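Local coordinates for protein hemoglobin subunit alpha (Isurus oxyrinchus, PDB 3MKB) that probably binds oxygen reversibly at a haem held in a globin fold and carries it as the alpha subunit of a four-chain shark haemoglobin, at residues A[25-30]-A[109-114]; A[31-36]-A[46-51]; A[68-73]-A[125-130]; A[85-90]-A[96-101]. One frame throughout, in Å; residues are numbered along the deposited sequence.

Contact 1 (A[25-30]-A[109-114]); sequences GAEALA and LATHLA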
loop_
_atom_site.group_PDB
_atom_site.type_symbol
_atom_site.label_atom_id
_atom_site.label_comp_id
_atom_site.label_asym_id
_atom_site.label_seq_id
_atom_site.Cartn_x
_atom_site.Cartn_y
_atom_site.Cartn_z
ATOM N N GLY A 25 -20.689 2.497 11.639
ATOM C CA GLY A 25 -19.362 2.981 12.007
ATOM C C GLY A 25 -18.663 2.022 12.960
ATOM O O GLY A 25 -17.481 1.695 12.756
ATOM N N ALA A 26 -19.343 1.628 14.022
ATOM C CA ALA A 26 -18.712 0.791 15.035
ATOM C C ALA A 26 -18.243 -0.521 14.353
ATOM O O ALA A 26 -17.185 -1.033 14.640
ATOM C CB ALA A 26 -19.687 0.492 16.107
ATOM N N GLU A 27 -19.068 -1.024 13.432
ATOM C CA GLU A 27 -18.785 -2.300 12.770
ATOM C C GLU A 27 -17.588 -2.143 11.830
ATOM O O GLU A 27 -16.699 -2.991 11.775
ATOM C CB GLU A 27 -20.030 -2.800 12.006
ATOM C CG GLU A 27 -19.723 -4.038 11.166
ATOM C CD GLU A 27 -20.959 -4.704 10.600
ATOM O OE1 GLU A 27 -22.093 -4.457 11.097
ATOM O OE2 GLU A 27 -20.797 -5.457 9.623
ATOM N N ALA A 28 -17.522 -1.025 11.099
ATOM C CA ALA A 28 -16.446 -0.840 10.158
ATOM C C ALA A 28 -15.142 -0.708 10.947
ATOM O O ALA A 28 -14.122 -1.315 10.550
ATOM C CB ALA A 28 -16.682 0.389 9.247
ATOM N N LEU A 29 -15.161 0.044 12.055
ATOM C CA LEU A 29 -13.915 0.222 12.841
ATOM C C LEU A 29 -13.532 -1.137 13.484
ATOM O O LEU A 29 -12.341 -1.461 13.580
ATOM C CB LEU A 29 -14.078 1.317 13.918
ATOM C CG LEU A 29 -14.082 2.800 13.474
ATOM C CD1 LEU A 29 -14.772 3.636 14.602
ATOM C CD2 LEU A 29 -12.629 3.317 13.112
ATOM N N ALA A 30 -14.518 -1.912 13.923
ATOM C CA ALA A 30 -14.232 -3.261 14.488
ATOM C C ALA A 30 -13.542 -4.177 13.430
ATOM O O ALA A 30 -12.582 -4.905 13.726
ATOM C CB ALA A 30 -15.517 -3.914 15.045
ATOM N N LEU A 109 -20.971 -2.644 4.314
ATOM C CA LEU A 109 -22.221 -2.423 3.531
ATOM C C LEU A 109 -22.636 -3.724 2.859
ATOM O O LEU A 109 -23.840 -4.049 2.770
ATOM C CB LEU A 109 -22.015 -1.325 2.473
ATOM C CG LEU A 109 -21.662 0.055 3.093
ATOM C CD1 LEU A 109 -21.064 1.038 1.975
ATOM C CD2 LEU A 109 -22.911 0.655 3.741
ATOM N N ALA A 110 -21.620 -4.477 2.407
ATOM C CA ALA A 110 -21.858 -5.726 1.721
ATOM C C ALA A 110 -22.552 -6.681 2.650
ATOM O O ALA A 110 -23.326 -7.519 2.194
ATOM C CB ALA A 110 -20.521 -6.343 1.244
ATOM N N THR A 111 -22.279 -6.611 3.953
ATOM C CA THR A 111 -22.912 -7.586 4.853
ATOM C C THR A 111 -24.332 -7.167 5.151
ATOM O O THR A 111 -25.131 -7.972 5.590
ATOM C CB THR A 111 -22.210 -7.720 6.208
ATOM O OG1 THR A 111 -22.441 -6.543 6.988
ATOM C CG2 THR A 111 -20.678 -8.044 6.047
ATOM N N HIS A 112 -24.650 -5.884 4.902
ATOM C CA HIS A 112 -25.948 -5.300 5.328
ATOM C C HIS A 112 -26.941 -5.004 4.252
ATOM O O HIS A 112 -28.087 -5.345 4.395
ATOM C CB HIS A 112 -25.727 -4.000 6.126
ATOM C CG HIS A 112 -25.328 -4.260 7.531
ATOM N ND1 HIS A 112 -26.230 -4.651 8.479
ATOM C CD2 HIS A 112 -24.117 -4.239 8.145
ATOM C CE1 HIS A 112 -25.611 -4.812 9.634
ATOM N NE2 HIS A 112 -24.328 -4.569 9.458
ATOM N N LEU A 113 -26.517 -4.360 3.184
ATOM C CA LEU A 113 -27.436 -3.846 2.191
ATOM C C LEU A 113 -28.036 -5.014 1.379
ATOM O O LEU A 113 -27.314 -5.961 0.979
ATOM C CB LEU A 113 -26.720 -2.854 1.267
ATOM C CG LEU A 113 -26.622 -1.379 1.640
ATOM C CD1 LEU A 113 -26.510 -1.243 3.115
ATOM C CD2 LEU A 113 -25.418 -0.682 0.909
ATOM N N ALA A 114 -29.349 -4.921 1.137
ATOM C CA ALA A 114 -30.018 -5.889 0.267
ATOM C C ALA A 114 -29.325 -5.876 -1.075
ATOM O O ALA A 114 -29.048 -6.899 -1.668
ATOM C CB ALA A 114 -31.501 -5.558 0.148
#
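E27 holds CG anti to its backbone N (chi1 173°) and continues extended beyond it, which carries the carboxylate straight out of segment 25-30; H112, with CG anti to its own carbonyl carbon, points its imidazole at the carboxylate from the opposite direction. H112 NE2 donates to E27 OE1 at 2.8 Å, with an N-H...O angle of 164°. The acceptor sits in the plane of the imidazole, at its edge, and the donor reaches the syn side of OE1 somewhat out of the carboxylate plane, the two flat groups being turned 52° apart. E27 OE2 lies 3.3 Å from T111 OG1, although the main polar partners of both atoms are others: OE2 forms a salt bridge with R31, and the threonine hydroxyl is hydrogen-bonded to T108 O. The contact joins helices 21-35 and 97-112, the B and G helices of the globin fold, toward the C-terminal part of G, where L109 O accepts from H112 N at 2.9 Å and from L113 N at 2.7 Å. The arginine would probably stabilise the carboxylate as an anion, and that charge in turn would favour a protonated imidazole. The H112 ring also meets Y24 edge-to-face, while A105 of a beta subunit packs on T111 and A110.

Contact 2 (A[31-36]-A[46-51]); sequences RLFATH and ADYSAA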
loop_
_atom_site.group_PDB
_atom_site.type_symbol
_atom_site.label_atom_id
_atom_site.label_comp_id
_atom_site.label_asym_id
_atom_site.label_seq_id
_atom_site.Cartn_x
_atom_site.Cartn_y
_atom_site.Cartn_z
ATOM N N ARG A 31 -14.032 -4.116 12.196
ATOM C CA ARG A 31 -13.333 -4.738 11.049
ATOM C C ARG A 31 -11.910 -4.247 10.879
ATOM O O ARG A 31 -11.023 -5.084 10.792
ATOM C CB ARG A 31 -14.127 -4.587 9.740
ATOM C CG ARG A 31 -15.534 -5.205 9.781
ATOM C CD ARG A 31 -16.196 -5.238 8.349
ATOM N NE ARG A 31 -17.540 -5.743 8.548
ATOM C CZ ARG A 31 -17.849 -7.015 8.775
ATOM N NH1 ARG A 31 -16.929 -7.951 8.717
ATOM N NH2 ARG A 31 -19.104 -7.350 9.014
ATOM N N LEU A 32 -11.676 -2.941 10.848
ATOM C CA LEU A 32 -10.331 -2.395 10.818
ATOM C C LEU A 32 -9.397 -3.022 11.866
ATOM O O LEU A 32 -8.340 -3.487 11.549
ATOM C CB LEU A 32 -10.356 -0.883 10.977
ATOM C CG LEU A 32 -9.048 -0.114 10.819
ATOM C CD1 LEU A 32 -8.399 -0.296 9.498
ATOM C CD2 LEU A 32 -9.207 1.362 11.159
ATOM N N PHE A 33 -9.835 -3.010 13.111
ATOM C CA PHE A 33 -9.006 -3.436 14.248
ATOM C C PHE A 33 -8.724 -4.932 14.185
ATOM O O PHE A 33 -7.614 -5.379 14.550
ATOM C CB PHE A 33 -9.657 -3.061 15.598
ATOM C CG PHE A 33 -9.856 -1.566 15.800
ATOM C CD1 PHE A 33 -8.884 -0.653 15.384
ATOM C CD2 PHE A 33 -11.008 -1.084 16.434
ATOM C CE1 PHE A 33 -9.038 0.737 15.569
ATOM C CE2 PHE A 33 -11.196 0.320 16.595
ATOM C CZ PHE A 33 -10.185 1.209 16.195
ATOM N N ALA A 34 -9.705 -5.696 13.739
ATOM C CA ALA A 34 -9.564 -7.151 13.575
ATOM C C ALA A 34 -8.624 -7.521 12.393
ATOM O O ALA A 34 -7.734 -8.364 12.518
ATOM C CB ALA A 34 -11.029 -7.823 13.389
ATOM N N THR A 35 -8.813 -6.873 11.220
ATOM C CA THR A 35 -8.047 -7.234 10.042
ATOM C C THR A 35 -6.731 -6.445 9.934
ATOM O O THR A 35 -5.850 -6.853 9.198
ATOM C CB THR A 35 -8.837 -6.942 8.735
ATOM O OG1 THR A 35 -9.087 -5.533 8.720
ATOM C CG2 THR A 35 -10.200 -7.666 8.735
ATOM N N HIS A 36 -6.608 -5.333 10.672
ATOM C CA HIS A 36 -5.376 -4.520 10.706
ATOM C C HIS A 36 -5.141 -4.001 12.122
ATOM O O HIS A 36 -5.451 -2.860 12.434
ATOM C CB HIS A 36 -5.490 -3.374 9.693
ATOM C CG HIS A 36 -5.648 -3.846 8.283
ATOM N ND1 HIS A 36 -6.829 -3.717 7.583
ATOM C CD2 HIS A 36 -4.775 -4.467 7.442
ATOM C CE1 HIS A 36 -6.672 -4.227 6.372
ATOM N NE2 HIS A 36 -5.447 -4.708 6.270
ATOM N N ALA A 46 -10.563 -0.172 25.846
ATOM C CA ALA A 46 -10.637 -1.484 26.501
ATOM C C ALA A 46 -11.328 -2.476 25.522
ATOM O O ALA A 46 -10.982 -3.643 25.444
ATOM C CB ALA A 46 -11.440 -1.375 27.818
ATOM N N ASP A 47 -12.316 -1.998 24.782
ATOM C CA ASP A 47 -13.087 -2.889 23.895
ATOM C C ASP A 47 -12.947 -2.353 22.431
ATOM O O ASP A 47 -13.355 -1.204 22.133
ATOM C CB ASP A 47 -14.551 -2.901 24.397
ATOM C CG ASP A 47 -15.509 -3.771 23.551
ATOM O OD1 ASP A 47 -15.111 -4.407 22.545
ATOM O OD2 ASP A 47 -16.697 -3.806 23.940
ATOM N N TYR A 48 -12.323 -3.156 21.568
ATOM C CA TYR A 48 -12.122 -2.810 20.161
ATOM C C TYR A 48 -13.171 -3.407 19.181
ATOM O O TYR A 48 -13.019 -3.313 17.941
ATOM C CB TYR A 48 -10.712 -3.218 19.700
ATOM C CG TYR A 48 -9.601 -2.439 20.342
ATOM C CD1 TYR A 48 -9.157 -1.223 19.810
ATOM C CD2 TYR A 48 -9.028 -2.897 21.514
ATOM C CE1 TYR A 48 -8.154 -0.498 20.440
ATOM C CE2 TYR A 48 -8.026 -2.185 22.147
ATOM C CZ TYR A 48 -7.586 -1.015 21.604
ATOM O OH TYR A 48 -6.601 -0.349 22.277
ATOM N N SER A 49 -14.159 -4.081 19.743
ATOM C CA SER A 49 -15.342 -4.614 19.039
ATOM C C SER A 49 -16.403 -3.500 18.839
ATOM O O SER A 49 -16.268 -2.414 19.419
ATOM C CB SER A 49 -15.984 -5.719 19.888
ATOM O OG SER A 49 -16.862 -5.117 20.832
ATOM N N ALA A 50 -17.456 -3.809 18.065
ATOM C CA ALA A 50 -18.566 -2.874 17.774
ATOM C C ALA A 50 -19.403 -2.546 18.998
ATOM O O ALA A 50 -20.140 -1.570 19.013
ATOM C CB ALA A 50 -19.459 -3.395 16.662
ATOM N N ALA A 51 -19.256 -3.379 20.021
ATOM C CA ALA A 51 -19.876 -3.200 21.323
ATOM C C ALA A 51 -19.283 -2.044 22.124
ATOM O O ALA A 51 -19.977 -1.480 22.967
ATOM C CB ALA A 51 -19.742 -4.530 22.140
#
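D47 OD1, one residue before the Y48 that meets F33, is gripped by two donors of S49: the hydroxyl OG at 2.6 Å on the syn side of the carboxylate, and the backbone N at 3.0 Å on the anti side. The second bond makes an Asx turn. S49 OG in turn accepts from A51 N at 3.1 Å, an ST turn, and the two turns follow one another in the loop that carries Y48. The aromatic pair is T-shaped. The edge of Y48 points at one face of F33, the planes standing 82° apart and the centroids 5.4 Å; Y48 CD1 comes over that face toward its rim, 3.9 Å from F33 CD2. The same F33 CD2 lies 3.4 Å from Y48 O, which sits at the edge of the phenylalanine ring and in its plane. Y48 is fixed further by a hydrogen bond from its hydroxyl to F43 O and a cation-pi contact with K40, while F33 also meets F43 and lies near the haem. With an alanine in place of F33, the edge of Y48 would probably lose the face it rests on, and a gap would open between helix and loop. Across the two segments the attraction is thus mainly aromatic: C-H edges face a pi cloud and a carbonyl oxygen, a weakly electrostatic match.

Contact 3 (A[68-73]-A[125-130]); sequences SAAEHD and DKLLSA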
loop_
_atom_site.group_PDB
_atom_site.type_symbol
_atom_site.label_atom_id
_atom_site.label_comp_id
_atom_site.label_asym_id
_atom_site.label_seq_id
_atom_site.Cartn_x
_atom_site.Cartn_y
_atom_site.Cartn_z
ATOM N N SER A 68 -22.098 13.470 5.171
ATOM C CA SER A 68 -21.838 14.850 4.739
ATOM C C SER A 68 -20.983 15.038 3.505
ATOM O O SER A 68 -21.320 15.879 2.646
ATOM C CB SER A 68 -21.334 15.717 5.869
ATOM O OG SER A 68 -22.431 15.945 6.722
ATOM N N ALA A 69 -19.874 14.287 3.399
ATOM C CA ALA A 69 -19.123 14.256 2.169
ATOM C C ALA A 69 -20.030 13.928 0.957
ATOM O O ALA A 69 -19.906 14.551 -0.118
ATOM C CB ALA A 69 -17.917 13.306 2.254
ATOM N N ALA A 70 -20.922 12.951 1.146
ATOM C CA ALA A 70 -21.888 12.569 0.130
ATOM C C ALA A 70 -22.790 13.776 -0.254
ATOM O O ALA A 70 -23.122 13.963 -1.425
ATOM C CB ALA A 70 -22.720 11.439 0.634
ATOM N N GLU A 71 -23.127 14.608 0.720
ATOM C CA GLU A 71 -23.927 15.827 0.442
ATOM C C GLU A 71 -23.044 17.026 -0.041
ATOM O O GLU A 71 -23.502 18.185 -0.078
ATOM C CB GLU A 71 -24.730 16.213 1.680
ATOM C CG GLU A 71 -25.386 15.007 2.327
ATOM C CD GLU A 71 -26.151 15.321 3.595
ATOM O OE1 GLU A 71 -25.596 15.998 4.494
ATOM O OE2 GLU A 71 -27.314 14.850 3.709
ATOM N N HIS A 72 -21.796 16.709 -0.396
ATOM C CA HIS A 72 -20.798 17.693 -0.851
ATOM C C HIS A 72 -19.968 17.194 -2.044
ATOM O O HIS A 72 -18.780 17.545 -2.164
ATOM C CB HIS A 72 -19.848 18.041 0.309
ATOM C CG HIS A 72 -20.463 18.942 1.336
ATOM N ND1 HIS A 72 -20.379 20.312 1.248
ATOM C CD2 HIS A 72 -21.172 18.680 2.458
ATOM C CE1 HIS A 72 -21.009 20.858 2.274
ATOM N NE2 HIS A 72 -21.499 19.891 3.022
ATOM N N ASP A 73 -20.606 16.448 -2.950
ATOM C CA ASP A 73 -19.873 15.688 -3.994
ATOM C C ASP A 73 -18.998 16.541 -4.921
ATOM O O ASP A 73 -18.025 16.051 -5.478
ATOM C CB ASP A 73 -20.855 14.852 -4.836
ATOM C CG ASP A 73 -20.969 13.395 -4.397
ATOM O OD1 ASP A 73 -20.103 12.865 -3.649
ATOM O OD2 ASP A 73 -21.943 12.744 -4.863
ATOM N N ASP A 125 -16.951 3.225 -3.338
ATOM C CA ASP A 125 -15.496 3.236 -3.329
ATOM C C ASP A 125 -14.908 4.498 -3.935
ATOM O O ASP A 125 -13.902 5.007 -3.429
ATOM C CB ASP A 125 -14.900 2.034 -4.051
ATOM C CG ASP A 125 -13.460 1.759 -3.616
ATOM O OD1 ASP A 125 -13.097 2.085 -2.461
ATOM O OD2 ASP A 125 -12.729 1.111 -4.374
ATOM N N LYS A 126 -15.554 5.045 -4.970
ATOM C CA LYS A 126 -15.117 6.337 -5.498
ATOM C C LYS A 126 -15.286 7.484 -4.527
ATOM O O LYS A 126 -14.377 8.305 -4.399
ATOM C CB LYS A 126 -15.804 6.692 -6.827
ATOM C CG LYS A 126 -15.330 5.789 -7.934
ATOM C CD LYS A 126 -16.158 5.990 -9.203
ATOM C CE LYS A 126 -15.784 7.320 -9.863
ATOM N NZ LYS A 126 -16.201 7.339 -11.307
ATOM N N LEU A 127 -16.436 7.571 -3.883
ATOM C CA LEU A 127 -16.614 8.498 -2.756
ATOM C C LEU A 127 -15.542 8.300 -1.660
ATOM O O LEU A 127 -14.854 9.250 -1.254
ATOM C CB LEU A 127 -18.025 8.393 -2.166
ATOM C CG LEU A 127 -18.323 9.254 -0.917
ATOM C CD1 LEU A 127 -18.143 10.754 -1.195
ATOM C CD2 LEU A 127 -19.679 8.929 -0.260
ATOM N N LEU A 128 -15.397 7.072 -1.158
ATOM C CA LEU A 128 -14.332 6.837 -0.135
ATOM C C LEU A 128 -12.896 7.217 -0.542
ATOM O O LEU A 128 -12.157 7.795 0.282
ATOM C CB LEU A 128 -14.402 5.397 0.443
ATOM C CG LEU A 128 -15.765 5.022 1.058
ATOM C CD1 LEU A 128 -15.953 3.578 1.559
ATOM C CD2 LEU A 128 -16.102 5.999 2.197
ATOM N N SER A 129 -12.523 6.951 -1.805
ATOM C CA SER A 129 -11.202 7.337 -2.367
ATOM C C SER A 129 -10.990 8.830 -2.352
ATOM O O SER A 129 -9.919 9.290 -1.954
ATOM C CB SER A 129 -10.960 6.814 -3.793
ATOM O OG SER A 129 -10.887 5.410 -3.748
ATOM N N ALA A 130 -12.015 9.579 -2.768
ATOM C CA ALA A 130 -11.961 11.051 -2.697
ATOM C C ALA A 130 -11.877 11.545 -1.234
ATOM O O ALA A 130 -11.182 12.517 -0.917
ATOM C CB ALA A 130 -13.189 11.626 -3.390
#
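A70 and L127 bring the two backbones closest, their CA atoms 7.3 Å apart, where the last turn of helix 53-70 runs beside helix 118-135. Helical geometry stops after A70, and the chain turns away through E71, with H72 N bonded to A69 O at 2.9 Å, before D73 comes back over the contact. Against these residues packs the single side chain of L127. The leucine directs CG away from its own backbone N (chi1 176°), and its two methyls are shared out: CD2 touches A70 CB at 4.0 Å, while CD1 lies 4.3 Å from A69 CB. In globin terms this is the end of the E helix packed on the H helix, and I10 of helix 4-19, the A helix, closes over A70, D73 and L127 as a third wall. D73 crosses the leucine at about a right angle and sets OD1 against the CD1 methyl of L127, 3.8 Å away. The neighbourhood is an awkward one for a carboxylate oxygen, since this atom is buried by the contact and finds no polar partner in the model. L76 of the short helix 76-79 packs on A69 and A130. On helix 118-135, D125 forms a salt bridge with R140 of the second alpha subunit, a pairing like that of the deoxy quaternary state in mammalian haemoglobins.

Contact 4 (A[85-90]-A[96-101]); sequences VTHGKK and SNFPML. With HEM (protoporphyrin IX containing Fe), chain E.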
loop_
_atom_site.group_PDB
_atom_site.type_symbol
_atom_site.label_atom_id
_atom_site.label_comp_id
_atom_site.label_asym_id
_atom_site.label_seq_id
_atom_site.Cartn_x
_atom_site.Cartn_y
_atom_site.Cartn_z
ATOM N N VAL A 85 -7.248 18.766 8.422
ATOM C CA VAL A 85 -6.400 19.400 9.466
ATOM C C VAL A 85 -6.377 18.668 10.807
ATOM O O VAL A 85 -5.326 18.538 11.405
ATOM C CB VAL A 85 -6.743 20.902 9.676
ATOM C CG1 VAL A 85 -6.046 21.458 10.951
ATOM C CG2 VAL A 85 -6.336 21.677 8.472
ATOM N N THR A 86 -7.514 18.205 11.289
ATOM C CA THR A 86 -7.554 17.451 12.528
ATOM C C THR A 86 -6.778 16.131 12.407
ATOM O O THR A 86 -5.913 15.830 13.279
ATOM C CB THR A 86 -9.007 17.212 12.989
ATOM O OG1 THR A 86 -9.618 18.511 13.228
ATOM C CG2 THR A 86 -9.019 16.443 14.270
ATOM N N HIS A 87 -7.037 15.372 11.333
ATOM C CA HIS A 87 -6.347 14.077 11.186
ATOM C C HIS A 87 -4.898 14.185 10.859
ATOM O O HIS A 87 -4.065 13.401 11.370
ATOM C CB HIS A 87 -7.070 13.118 10.227
ATOM C CG HIS A 87 -8.232 12.454 10.877
ATOM N ND1 HIS A 87 -9.450 13.080 11.001
ATOM C CD2 HIS A 87 -8.343 11.277 11.537
ATOM C CE1 HIS A 87 -10.280 12.286 11.659
ATOM N NE2 HIS A 87 -9.635 11.188 11.997
ATOM N N GLY A 88 -4.613 15.148 9.993
ATOM C CA GLY A 88 -3.308 15.356 9.501
ATOM C C GLY A 88 -2.385 16.126 10.432
ATOM O O GLY A 88 -1.209 15.843 10.427
ATOM N N LYS A 89 -2.898 17.102 11.192
ATOM C CA LYS A 89 -2.027 17.985 12.019
ATOM C C LYS A 89 -2.149 17.776 13.545
ATOM O O LYS A 89 -1.169 17.921 14.287
ATOM C CB LYS A 89 -2.279 19.467 11.695
ATOM C CG LYS A 89 -1.937 19.854 10.278
ATOM C CD LYS A 89 -0.406 19.906 10.179
ATOM C CE LYS A 89 0.081 21.085 9.380
ATOM N NZ LYS A 89 -0.165 20.838 7.944
ATOM N N LYS A 90 -3.341 17.452 14.015
ATOM C CA LYS A 90 -3.516 17.205 15.433
ATOM C C LYS A 90 -3.347 15.708 15.800
ATOM O O LYS A 90 -2.470 15.341 16.602
ATOM C CB LYS A 90 -4.886 17.740 15.898
ATOM C CG LYS A 90 -5.289 17.257 17.291
ATOM C CD LYS A 90 -6.637 17.861 17.636
ATOM C CE LYS A 90 -7.060 17.615 19.073
ATOM N NZ LYS A 90 -8.187 18.556 19.387
ATOM N N SER A 96 -1.734 5.834 5.388
ATOM C CA SER A 96 -2.017 4.465 4.974
ATOM C C SER A 96 -3.274 3.876 5.612
ATOM O O SER A 96 -3.871 2.893 5.108
ATOM C CB SER A 96 -0.789 3.558 5.216
ATOM O OG SER A 96 0.296 3.960 4.374
ATOM N N ASN A 97 -3.739 4.471 6.703
ATOM C CA ASN A 97 -4.871 3.866 7.425
ATOM C C ASN A 97 -6.185 4.193 6.723
ATOM O O ASN A 97 -7.136 3.421 6.807
ATOM C CB ASN A 97 -4.969 4.380 8.863
ATOM C CG ASN A 97 -3.794 3.936 9.752
ATOM O OD1 ASN A 97 -2.788 4.668 9.961
ATOM N ND2 ASN A 97 -3.913 2.681 10.250
ATOM N N PHE A 98 -6.254 5.329 6.010
ATOM C CA PHE A 98 -7.558 5.705 5.382
ATOM C C PHE A 98 -8.046 4.647 4.386
ATOM O O PHE A 98 -9.115 4.179 4.509
ATOM C CB PHE A 98 -7.444 7.126 4.762
ATOM C CG PHE A 98 -7.226 8.178 5.836
ATOM C CD1 PHE A 98 -8.180 8.323 6.853
ATOM C CD2 PHE A 98 -6.025 8.932 5.889
ATOM C CE1 PHE A 98 -8.006 9.295 7.948
ATOM C CE2 PHE A 98 -5.789 9.841 6.971
ATOM C CZ PHE A 98 -6.768 10.030 8.008
ATOM N N PRO A 99 -7.247 4.264 3.380
ATOM C CA PRO A 99 -7.847 3.190 2.550
ATOM C C PRO A 99 -8.104 1.853 3.226
ATOM O O PRO A 99 -9.011 1.133 2.790
ATOM C CB PRO A 99 -6.881 3.057 1.386
ATOM C CG PRO A 99 -5.675 3.890 1.729
ATOM C CD PRO A 99 -5.944 4.743 2.859
ATOM N N MET A 100 -7.396 1.502 4.297
ATOM C CA MET A 100 -7.864 0.284 5.091
ATOM C C MET A 100 -9.273 0.489 5.660
ATOM O O MET A 100 -10.146 -0.396 5.581
ATOM C CB MET A 100 -6.914 -0.048 6.237
ATOM C CG MET A 100 -5.503 -0.535 5.866
ATOM S SD MET A 100 -4.431 -0.282 7.344
ATOM C CE MET A 100 -3.097 -1.420 6.993
ATOM N N LEU A 101 -9.543 1.688 6.220
ATOM C CA LEU A 101 -10.853 1.905 6.773
ATOM C C LEU A 101 -11.925 1.873 5.674
ATOM O O LEU A 101 -13.031 1.353 5.905
ATOM C CB LEU A 101 -10.939 3.216 7.593
ATOM C CG LEU A 101 -12.288 3.539 8.296
ATOM C CD1 LEU A 101 -12.923 2.365 9.069
ATOM C CD2 LEU A 101 -12.157 4.789 9.210
HETATM C CHA HEM E . -11.727 11.700 15.748
HETATM C CHB HEM E . -13.780 11.491 11.392
HETATM C CHC HEM E . -10.717 7.939 9.993
HETATM C CHD HEM E . -8.385 8.422 14.174
HETATM C C1A HEM E . -12.552 11.998 14.687
HETATM C C2A HEM E . -13.597 12.990 14.643
HETATM C C3A HEM E . -14.172 12.972 13.421
HETATM C C4A HEM E . -13.515 11.903 12.677
HETATM C CMA HEM E . -15.337 13.868 12.854
HETATM C CAA HEM E . -13.804 13.964 15.816
HETATM C CBA HEM E . -12.860 15.103 15.305
HETATM C CGA HEM E . -13.095 16.400 16.017
HETATM O O1A HEM E . -13.597 16.333 17.187
HETATM O O2A HEM E . -12.786 17.489 15.444
HETATM C C1B HEM E . -13.113 10.534 10.646
HETATM C C2B HEM E . -13.371 10.233 9.256
HETATM C C3B HEM E . -12.552 9.237 8.882
HETATM C C4B HEM E . -11.714 8.894 10.004
HETATM C CMB HEM E . -14.430 10.891 8.328
HETATM C CAB HEM E . -12.421 8.578 7.485
HETATM C CBB HEM E . -13.363 8.550 6.526
HETATM C C1C HEM E . -9.791 7.715 10.994
HETATM C C2C HEM E . -8.722 6.714 10.985
HETATM C C3C HEM E . -8.064 6.811 12.167
HETATM C C4C HEM E . -8.706 7.889 12.942
HETATM C CMC HEM E . -8.525 5.733 9.793
HETATM C CAC HEM E . -6.857 5.927 12.584
HETATM C CBC HEM E . -6.764 4.635 12.152
HETATM C C1D HEM E . -9.130 9.295 14.967
HETATM C C2D HEM E . -8.862 9.485 16.367
HETATM C C3D HEM E . -9.891 10.424 16.924
HETATM C C4D HEM E . -10.663 10.807 15.750
HETATM C CMD HEM E . -7.766 8.779 17.216
HETATM C CAD HEM E . -9.953 10.878 18.428
HETATM C CBD HEM E . -11.014 10.145 19.307
HETATM C CGD HEM E . -10.695 8.702 19.766
HETATM O O1D HEM E . -9.571 8.393 20.295
HETATM O O2D HEM E . -11.572 7.801 19.624
HETATM N NA HEM E . -12.549 11.367 13.489
HETATM N NB HEM E . -12.068 9.686 11.088
HETATM N NC HEM E . -9.706 8.384 12.180
HETATM N ND HEM E . -10.220 10.098 14.613
HETATM FE FE HEM E . -11.164 9.886 12.821
#
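H87 and F98 meet as an offset edge-to-face pair, the edge of F98 directed toward the face of the imidazole, with planes 74° apart and centroids separated by 5.8 Å. The nearest atoms are F98 CZ and H87 CB, at 3.8 Å, so the phenyl ring supports the root of the histidine as well as its ring. From there H87 stands with its ring edge toward the porphyrin and binds the iron through NE2 at 2.2 Å; it is the proximal histidine of the globin pocket. H58 NE2 binds the same iron, giving bis-histidine coordination in this structure, and H87 ND1 has a weak hydrogen bond to L83 O. F98 keeps CG anti to its carbonyl carbon (chi1 -65°), which sets the ring beside H87 and next to the haem, its CE1 edge 3.7 Å from HEM CHC. L101 CD2 touches the same methine carbon, HEM CHC, at 3.6 Å, and N97 CB reaches HEM CBC at 3.8 Å. L135 and S132 of helix 118-135 pack on F98. Were F98 an alanine, H87 would probably lose its aromatic neighbour and its ring be less constrained about the iron-NE2 bond, with a gap left beside the methine edge. The chemistry therefore divides: a metal bond fixes the tip of the histidine, and apolar and aromatic packing holds its root and the porphyrin rim in place.

Overall arrangement
All four contacts belong to one globin fold. Contacts 1 and 2 share helix 21-35, with centres 12 Å apart, and touch through A30 and A50; contact 2 is nested in the loop that contact 1 closes. Contact 4 lies in the same loop and uses helix 97-112, as contact 1 does, yet their centres are 20 Å apart on opposite sides of the chain's centre. M100 and L101 of contact 4 touch L32 of contact 2. Contact 3, between helices 53-70 and 118-135, alternates with contact 1 along the sequence and encloses contact 4, touching neither. Helices far apart in sequence are thus packed together, and of these contacts the fourth binds the haem iron.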